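PDB 1H0H: formate dehydrogenase subunit beta from Desulfovibrio gigas, which serves as the electron-transfer subunit of an enzyme that reversibly oxidises formate to carbon dioxide, and carries three [4Fe-4S] clusters. Local coordinates for residues Lys2-Asp7 and Pro69-His74; Ala91-Asp96 and Leu102-Thr107; Ser115-Ser118 and Tyr122-Pro125. All coordinates share one frame; numbering follows the deposited sequence.

Interaction 1 (Lys2-Asp7 and Pro69-His74). With SF4 (iron/sulfur cluster), chain N; SF4 (iron/sulfur cluster), chain M.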
# COMPACT_ATOMS: atom_id res chain seq x y z
N LYS B 2 -34.27 20.56 2.03
CA LYS B 2 -33.27 19.58 1.70
C LYS B 2 -33.60 18.15 2.06
O LYS B 2 -34.55 17.87 2.78
CB LYS B 2 -31.93 19.96 2.36
CG LYS B 2 -31.50 21.38 2.03
CD LYS B 2 -31.16 21.56 0.54
CE LYS B 2 -30.40 22.87 0.37
NZ LYS B 2 -30.20 23.27 -1.05
N GLY B 3 -32.82 17.24 1.49
CA GLY B 3 -32.96 15.83 1.74
C GLY B 3 -31.67 15.10 1.47
O GLY B 3 -30.69 15.69 1.01
N PHE B 4 -31.69 13.80 1.76
CA PHE B 4 -30.57 12.91 1.57
C PHE B 4 -31.13 11.66 0.94
O PHE B 4 -32.27 11.25 1.21
CB PHE B 4 -29.98 12.45 2.92
CG PHE B 4 -29.29 13.51 3.76
CD1 PHE B 4 -30.01 14.49 4.41
CD2 PHE B 4 -27.90 13.45 3.97
CE1 PHE B 4 -29.35 15.45 5.23
CE2 PHE B 4 -27.24 14.39 4.78
CZ PHE B 4 -27.98 15.40 5.42
N PHE B 5 -30.32 11.01 0.12
CA PHE B 5 -30.63 9.68 -0.32
C PHE B 5 -29.43 8.83 0.11
O PHE B 5 -28.31 9.09 -0.31
CB PHE B 5 -30.84 9.57 -1.82
CG PHE B 5 -30.88 8.14 -2.32
CD1 PHE B 5 -31.65 7.18 -1.67
CD2 PHE B 5 -30.10 7.74 -3.39
CE1 PHE B 5 -31.69 5.85 -2.12
CE2 PHE B 5 -30.12 6.41 -3.83
CZ PHE B 5 -30.93 5.47 -3.19
N VAL B 6 -29.66 7.83 0.96
CA VAL B 6 -28.59 6.94 1.38
C VAL B 6 -28.77 5.57 0.73
O VAL B 6 -29.71 4.84 1.04
CB VAL B 6 -28.57 6.80 2.91
CG1 VAL B 6 -27.34 6.02 3.35
CG2 VAL B 6 -28.64 8.18 3.60
N ASP B 7 -27.89 5.23 -0.20
CA ASP B 7 -28.00 3.96 -0.90
C ASP B 7 -27.10 2.97 -0.19
O ASP B 7 -25.91 2.93 -0.47
CB ASP B 7 -27.59 4.15 -2.36
CG ASP B 7 -27.73 2.90 -3.17
OD1 ASP B 7 -28.06 1.83 -2.61
OD2 ASP B 7 -27.53 2.89 -4.40
N PRO B 69 -25.57 3.38 7.61
CA PRO B 69 -24.93 4.56 8.22
C PRO B 69 -26.01 5.47 8.82
O PRO B 69 -26.43 6.46 8.22
CB PRO B 69 -24.27 5.26 7.03
CG PRO B 69 -24.87 4.71 5.82
CD PRO B 69 -25.73 3.50 6.16
N ASP B 70 -26.38 5.13 10.05
CA ASP B 70 -27.51 5.70 10.75
C ASP B 70 -27.28 7.14 11.21
O ASP B 70 -26.16 7.53 11.53
CB ASP B 70 -27.83 4.77 11.92
CG ASP B 70 -29.24 4.83 12.35
OD1 ASP B 70 -30.01 5.64 11.79
OD2 ASP B 70 -29.67 4.11 13.27
N GLN B 71 -28.34 7.93 11.18
CA GLN B 71 -28.35 9.30 11.63
C GLN B 71 -29.83 9.71 11.71
O GLN B 71 -30.70 9.01 11.19
CB GLN B 71 -27.62 10.22 10.64
CG GLN B 71 -28.32 10.26 9.29
CD GLN B 71 -27.69 11.21 8.25
OE1 GLN B 71 -26.98 10.77 7.34
NE2 GLN B 71 -27.96 12.51 8.38
N CYS B 72 -30.10 10.86 12.31
CA CYS B 72 -31.45 11.41 12.38
C CYS B 72 -32.08 11.46 10.98
O CYS B 72 -31.39 11.77 10.01
CB CYS B 72 -31.40 12.82 12.94
SG CYS B 72 -32.94 13.72 12.80
N ARG B 73 -33.37 11.19 10.88
CA ARG B 73 -34.03 11.17 9.56
C ARG B 73 -34.53 12.54 9.12
O ARG B 73 -35.03 12.68 8.03
CB ARG B 73 -35.24 10.25 9.60
CG ARG B 73 -34.93 8.85 10.08
CD ARG B 73 -33.98 8.04 9.18
NE ARG B 73 -34.07 6.63 9.55
CZ ARG B 73 -33.40 6.08 10.56
NH1 ARG B 73 -32.58 6.83 11.32
NH2 ARG B 73 -33.56 4.80 10.81
N HIS B 74 -34.44 13.52 10.01
CA HIS B 74 -34.98 14.85 9.77
C HIS B 74 -36.41 14.76 9.26
O HIS B 74 -36.76 15.23 8.16
CB HIS B 74 -34.04 15.67 8.90
CG HIS B 74 -32.77 16.00 9.60
ND1 HIS B 74 -32.65 17.10 10.43
CD2 HIS B 74 -31.60 15.32 9.71
CE1 HIS B 74 -31.45 17.11 10.97
NE2 HIS B 74 -30.78 16.05 10.53
FE1 SF4 N . -36.19 11.13 15.63
FE2 SF4 N . -34.61 12.80 14.10
FE3 SF4 N . -37.34 12.26 13.39
FE4 SF4 N . -36.77 13.78 15.63
S1 SF4 N . -36.35 14.37 13.37
S2 SF4 N . -38.24 12.15 15.56
S3 SF4 N . -34.78 12.75 16.38
S4 SF4 N . -35.50 10.75 13.42
FE1 SF4 M . -23.74 16.42 9.29
FE2 SF4 M . -23.90 13.82 8.39
FE3 SF4 M . -25.74 14.79 10.22
FE4 SF4 M . -23.13 14.31 10.96
S1 SF4 M . -24.69 12.78 10.18
S2 SF4 M . -24.44 16.14 11.43
S3 SF4 M . -21.96 14.82 9.15
S4 SF4 M . -25.51 15.63 8.13
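One face of the F4 ring carries the amide nitrogen of Q71: CE2 of F4 comes to 4.1 Å from Q71 NE2, which stands over the ring but displaced toward its rim. The ring and amide planes are 73° apart, so the amide stands steeply over the phenyl group instead of stacking flat on it. The same ring meets the [4Fe-4S] cluster of C21, C137, C140 and C152 at a slant, with F4 CZ 3.7 Å from sulfide S4. Another flat group, the H74 imidazole, has C72 SG over the centre of one face.

Q71 reaches this place with CG wedged between its backbone N and carbonyl carbon (chi1 64°) and the chain extended beyond. That sets Q71 NE2 3.7 Å from FE3 of the cluster that F4 meets. OE1 bonds to K50, whereas the buried NE2 has no hydrogen-bond partner in the model. Further along, V6 lies alongside the P69 ring, the two side chains running in opposing directions, with V6 CG1 3.7 Å from P69 CG in plain apolar contact.

No hydrogen bond joins 2-7 to 69-74; several polar contacts lie within 69-74. C72 SG ligates FE2 of the cluster bound by C72, C75, C80 and C120 at 2.3 Å and also accepts H74 N at 3.2 Å, a bond that would probably tune the thiolate's electron density. R73 NH1 pairs with D70 OD1 at 2.9 Å as a salt bridge, although as a hydrogen bond it is weak. C72, R73 and H74 border one cluster and Q71 another, while P69 borders the third.

Strand 2-7 lies between strands 161-163 and 197-201. M161 packs on F4, V6 and Q71, F163 meets F4 edge-to-face, and helix 166-180 covers F5; 69-74 begins on strand 62-70 and continues as loop.

Interaction 2 (Ala91-Asp96 and Leu102-Thr107)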
# COMPACT_ATOMS: atom_id res chain seq x y z
N ALA B 91 -36.69 24.72 22.27
CA ALA B 91 -35.75 23.64 22.56
C ALA B 91 -35.22 22.97 21.29
O ALA B 91 -34.03 22.74 21.16
CB ALA B 91 -36.41 22.61 23.46
N ILE B 92 -36.14 22.60 20.40
CA ILE B 92 -35.80 21.97 19.14
C ILE B 92 -36.29 22.89 18.04
O ILE B 92 -37.47 23.18 17.98
CB ILE B 92 -36.48 20.58 19.02
CG1 ILE B 92 -35.94 19.64 20.11
CG2 ILE B 92 -36.30 20.02 17.62
CD1 ILE B 92 -36.74 18.40 20.30
N ILE B 93 -35.37 23.42 17.23
CA ILE B 93 -35.71 24.29 16.10
C ILE B 93 -36.02 23.46 14.86
O ILE B 93 -35.33 22.47 14.56
CB ILE B 93 -34.55 25.26 15.80
CG1 ILE B 93 -34.37 26.23 16.97
CG2 ILE B 93 -34.81 26.05 14.49
CD1 ILE B 93 -33.11 27.12 16.85
N HIS B 94 -37.08 23.85 14.15
CA HIS B 94 -37.41 23.25 12.85
C HIS B 94 -37.14 24.32 11.79
O HIS B 94 -37.91 25.28 11.65
CB HIS B 94 -38.87 22.79 12.83
CG HIS B 94 -39.18 21.80 11.75
ND1 HIS B 94 -40.47 21.42 11.44
CD2 HIS B 94 -38.38 21.07 10.93
CE1 HIS B 94 -40.45 20.53 10.47
NE2 HIS B 94 -39.19 20.30 10.14
N ASP B 95 -36.05 24.16 11.06
CA ASP B 95 -35.60 25.19 10.14
C ASP B 95 -36.32 25.15 8.82
O ASP B 95 -36.18 24.20 8.06
CB ASP B 95 -34.09 25.08 9.92
CG ASP B 95 -33.58 26.16 9.03
OD1 ASP B 95 -33.72 27.33 9.45
OD2 ASP B 95 -33.03 25.95 7.91
N ASP B 96 -37.07 26.20 8.53
CA ASP B 96 -37.87 26.23 7.32
C ASP B 96 -37.08 26.11 6.00
O ASP B 96 -37.50 25.42 5.08
CB ASP B 96 -38.81 27.44 7.28
CG ASP B 96 -39.75 27.38 6.11
OD1 ASP B 96 -40.76 26.66 6.16
OD2 ASP B 96 -39.57 28.01 5.06
N LEU B 102 -33.30 20.78 14.48
CA LEU B 102 -32.12 21.14 15.22
C LEU B 102 -32.30 21.08 16.73
O LEU B 102 -33.02 21.90 17.31
CB LEU B 102 -31.68 22.53 14.78
CG LEU B 102 -30.47 23.16 15.46
CD1 LEU B 102 -29.21 22.31 15.28
CD2 LEU B 102 -30.25 24.54 14.89
N PHE B 103 -31.67 20.10 17.38
CA PHE B 103 -31.70 20.09 18.84
C PHE B 103 -30.72 21.16 19.28
O PHE B 103 -29.57 21.19 18.83
CB PHE B 103 -31.22 18.76 19.42
CG PHE B 103 -32.29 17.72 19.59
CD1 PHE B 103 -33.25 17.52 18.63
CD2 PHE B 103 -32.29 16.91 20.71
CE1 PHE B 103 -34.18 16.54 18.78
CE2 PHE B 103 -33.22 15.91 20.87
CZ PHE B 103 -34.17 15.72 19.92
N THR B 104 -31.17 22.03 20.16
CA THR B 104 -30.30 23.07 20.69
C THR B 104 -29.95 22.75 22.14
O THR B 104 -30.56 21.89 22.77
CB THR B 104 -31.01 24.45 20.61
OG1 THR B 104 -32.08 24.52 21.59
CG2 THR B 104 -31.75 24.62 19.31
N PRO B 105 -28.98 23.45 22.70
CA PRO B 105 -28.66 23.31 24.12
C PRO B 105 -29.86 23.65 25.01
O PRO B 105 -29.87 23.21 26.17
CB PRO B 105 -27.56 24.34 24.34
CG PRO B 105 -26.89 24.42 22.99
CD PRO B 105 -28.07 24.40 22.02
N LYS B 106 -30.83 24.40 24.50
CA LYS B 106 -32.02 24.70 25.27
C LYS B 106 -32.71 23.43 25.74
O LYS B 106 -33.55 23.47 26.64
CB LYS B 106 -33.00 25.59 24.50
CG LYS B 106 -32.55 27.03 24.30
CD LYS B 106 -33.28 27.99 25.22
CE LYS B 106 -33.83 29.21 24.44
NZ LYS B 106 -32.97 29.60 23.28
N THR B 107 -32.37 22.29 25.13
CA THR B 107 -32.93 21.03 25.60
C THR B 107 -32.58 20.76 27.06
O THR B 107 -33.29 20.02 27.73
CB THR B 107 -32.49 19.83 24.75
OG1 THR B 107 -31.08 19.87 24.53
CG2 THR B 107 -33.11 19.89 23.38
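I92 and F103 run alongside each other from an antiparallel, non-hydrogen-bonded pair. The isoleucine sits over one face of the phenyl ring, its CD1 3.9 Å from the F103 ring centroid and 28° off the normal, a CH-pi contact; the nearest ring atom to I92 CD1 is F103 CE1 at 3.5 Å. With I92 CG1 set beside its own backbone N (chi1 -64°), both CG1 and CD1 run along the ring.

I93 and L102 occupy the other side of the hairpin, and their CB atoms are 4.1 Å apart. They form the hydrogen-bonded pair: L102 N reaches I93 O at 2.6 Å in an almost straight bond, and I93 N returns to L102 O. The I93 side chain reaches T104 roughly perpendicular to it, I93 CD1 touching T104 CG2 at 3.8 Å.

Beyond the strands, A91 O is gripped twice by T104. T104 N donates to A91 O at 3.1 Å, nearly end-on to the carbonyl, and T104 OG1 donates to A91 O at 2.7 Å from above the carbonyl plane.

The hairpin of strands 92-94 and 101-103 presses its I92 and F103 side against helices 79-84 and 113-119: A84 meets I92, C80 meets F103, and V116 meets both.

Interaction 3 (Ser115-Ser118 and Tyr122-Pro125). With SF4 (iron/sulfur cluster), chain N.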
# COMPACT_ATOMS: atom_id res chain seq x y z
N SER B 115 -39.76 11.65 27.20
CA SER B 115 -40.87 11.62 26.28
C SER B 115 -40.40 12.05 24.90
O SER B 115 -40.88 11.53 23.90
CB SER B 115 -42.00 12.55 26.75
OG SER B 115 -42.73 11.96 27.83
N VAL B 116 -39.44 12.97 24.87
CA VAL B 116 -38.86 13.46 23.61
C VAL B 116 -38.14 12.28 22.93
O VAL B 116 -38.37 12.01 21.75
CB VAL B 116 -37.90 14.64 23.85
CG1 VAL B 116 -37.17 15.09 22.56
CG2 VAL B 116 -38.65 15.81 24.45
N ILE B 117 -37.33 11.55 23.69
CA ILE B 117 -36.58 10.43 23.11
C ILE B 117 -37.54 9.32 22.68
O ILE B 117 -37.40 8.80 21.57
CB ILE B 117 -35.51 9.90 24.08
CG1 ILE B 117 -34.50 11.00 24.39
CG2 ILE B 117 -34.75 8.67 23.49
CD1 ILE B 117 -33.42 10.57 25.41
N SER B 118 -38.54 8.99 23.50
CA SER B 118 -39.47 7.92 23.12
C SER B 118 -40.34 8.30 21.92
O SER B 118 -40.83 7.42 21.24
CB SER B 118 -40.38 7.45 24.27
OG SER B 118 -41.17 8.49 24.80
N TYR B 122 -37.34 6.31 15.43
CA TYR B 122 -36.07 5.76 15.01
C TYR B 122 -35.05 5.65 16.13
O TYR B 122 -33.91 5.26 15.89
CB TYR B 122 -35.52 6.61 13.84
CG TYR B 122 -36.55 6.74 12.75
CD1 TYR B 122 -36.79 5.68 11.88
CD2 TYR B 122 -37.34 7.88 12.64
CE1 TYR B 122 -37.73 5.77 10.91
CE2 TYR B 122 -38.32 7.98 11.67
CZ TYR B 122 -38.49 6.91 10.80
OH TYR B 122 -39.42 6.95 9.83
N ASP B 123 -35.45 6.03 17.33
CA ASP B 123 -34.63 5.96 18.52
C ASP B 123 -33.29 6.67 18.34
O ASP B 123 -32.25 6.12 18.65
CB ASP B 123 -34.41 4.51 18.94
CG ASP B 123 -33.75 4.41 20.28
OD1 ASP B 123 -34.01 5.29 21.13
OD2 ASP B 123 -32.94 3.50 20.56
N VAL B 124 -33.34 7.89 17.81
CA VAL B 124 -32.15 8.66 17.50
C VAL B 124 -31.56 9.61 18.57
O VAL B 124 -30.35 9.53 18.81
CB VAL B 124 -32.31 9.39 16.13
CG1 VAL B 124 -31.18 10.39 15.88
CG2 VAL B 124 -32.40 8.37 15.00
N PRO B 125 -32.35 10.47 19.21
CA PRO B 125 -31.81 11.49 20.13
C PRO B 125 -31.13 10.93 21.37
O PRO B 125 -31.59 9.93 21.92
CB PRO B 125 -33.04 12.27 20.60
CG PRO B 125 -34.21 11.73 19.89
CD PRO B 125 -33.82 10.53 19.11
FE1 SF4 N . -36.19 11.13 15.63
FE2 SF4 N . -34.61 12.80 14.10
FE3 SF4 N . -37.34 12.26 13.39
FE4 SF4 N . -36.77 13.78 15.63
S1 SF4 N . -36.35 14.37 13.37
S2 SF4 N . -38.24 12.15 15.56
S3 SF4 N . -34.78 12.75 16.38
S4 SF4 N . -35.50 10.75 13.42
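Helix residue I117 and loop residue P125 are the closest pair of the two backbones, with CA atoms 5.7 Å apart and no hydrogen bond between the segments; the chain turns back through D123, which takes the left-handed helical conformation (phi 54°, psi 48°).

I117 does the touching from the helix. Its CG2, which lies anti to the backbone N, comes to 3.7 Å from P125 O, and CG1 and CD1 each stand at 4.0 Å from that same P125 O, so the carbonyl oxygen lies against both branches of the side chain. The pyrrolidine ring adds a looser apolar contact, P125 CB being 4.3 Å from I117 CG1. D123 comes in at a slant, with its OD1 4.2 Å from I117 CG2. The carboxylate is held by others: OD2 forms a salt bridge with R126, and OD1 bonds a buffer molecule, probably from the crystallisation liquor.

P125 also faces the metal site. CD of P125 lies 3.6 Å from sulfide S3, while Y122 approaches at a slant with CD2 3.5 Å from S4; Y122 OH is tied to D191.

This is part of the wall of a ferredoxin-type [4Fe-4S] site: the loop follows the ligand C120 and its P121, and Y122 and P125 line the pocket of the cluster that C72, C75, C80 and C120 bind.

In the fold
Interaction 1 is the deeply buried one, about 5 Å from the chain centre, whereas interactions 2 and 3 lie farther out, their centres about 17 and 13 Å away, and are partly buried. Their chemistry follows suit: interactions 1 and 3 join their segments by packing without cross hydrogen bonds and border the same cluster, while interaction 2 is held by backbone bonds of a hairpin plus a threonine hydroxyl, with a CH-pi contact on one side. Interactions 1 and 3 touch directly, R73 and C72 meeting Y122 and V124. Interaction 3 also meets interaction 2, where F103 packs on P125 and V116. Thus 69-74 and 122-125 border one cluster, which F103 approaches, while F4 and Q71 border another.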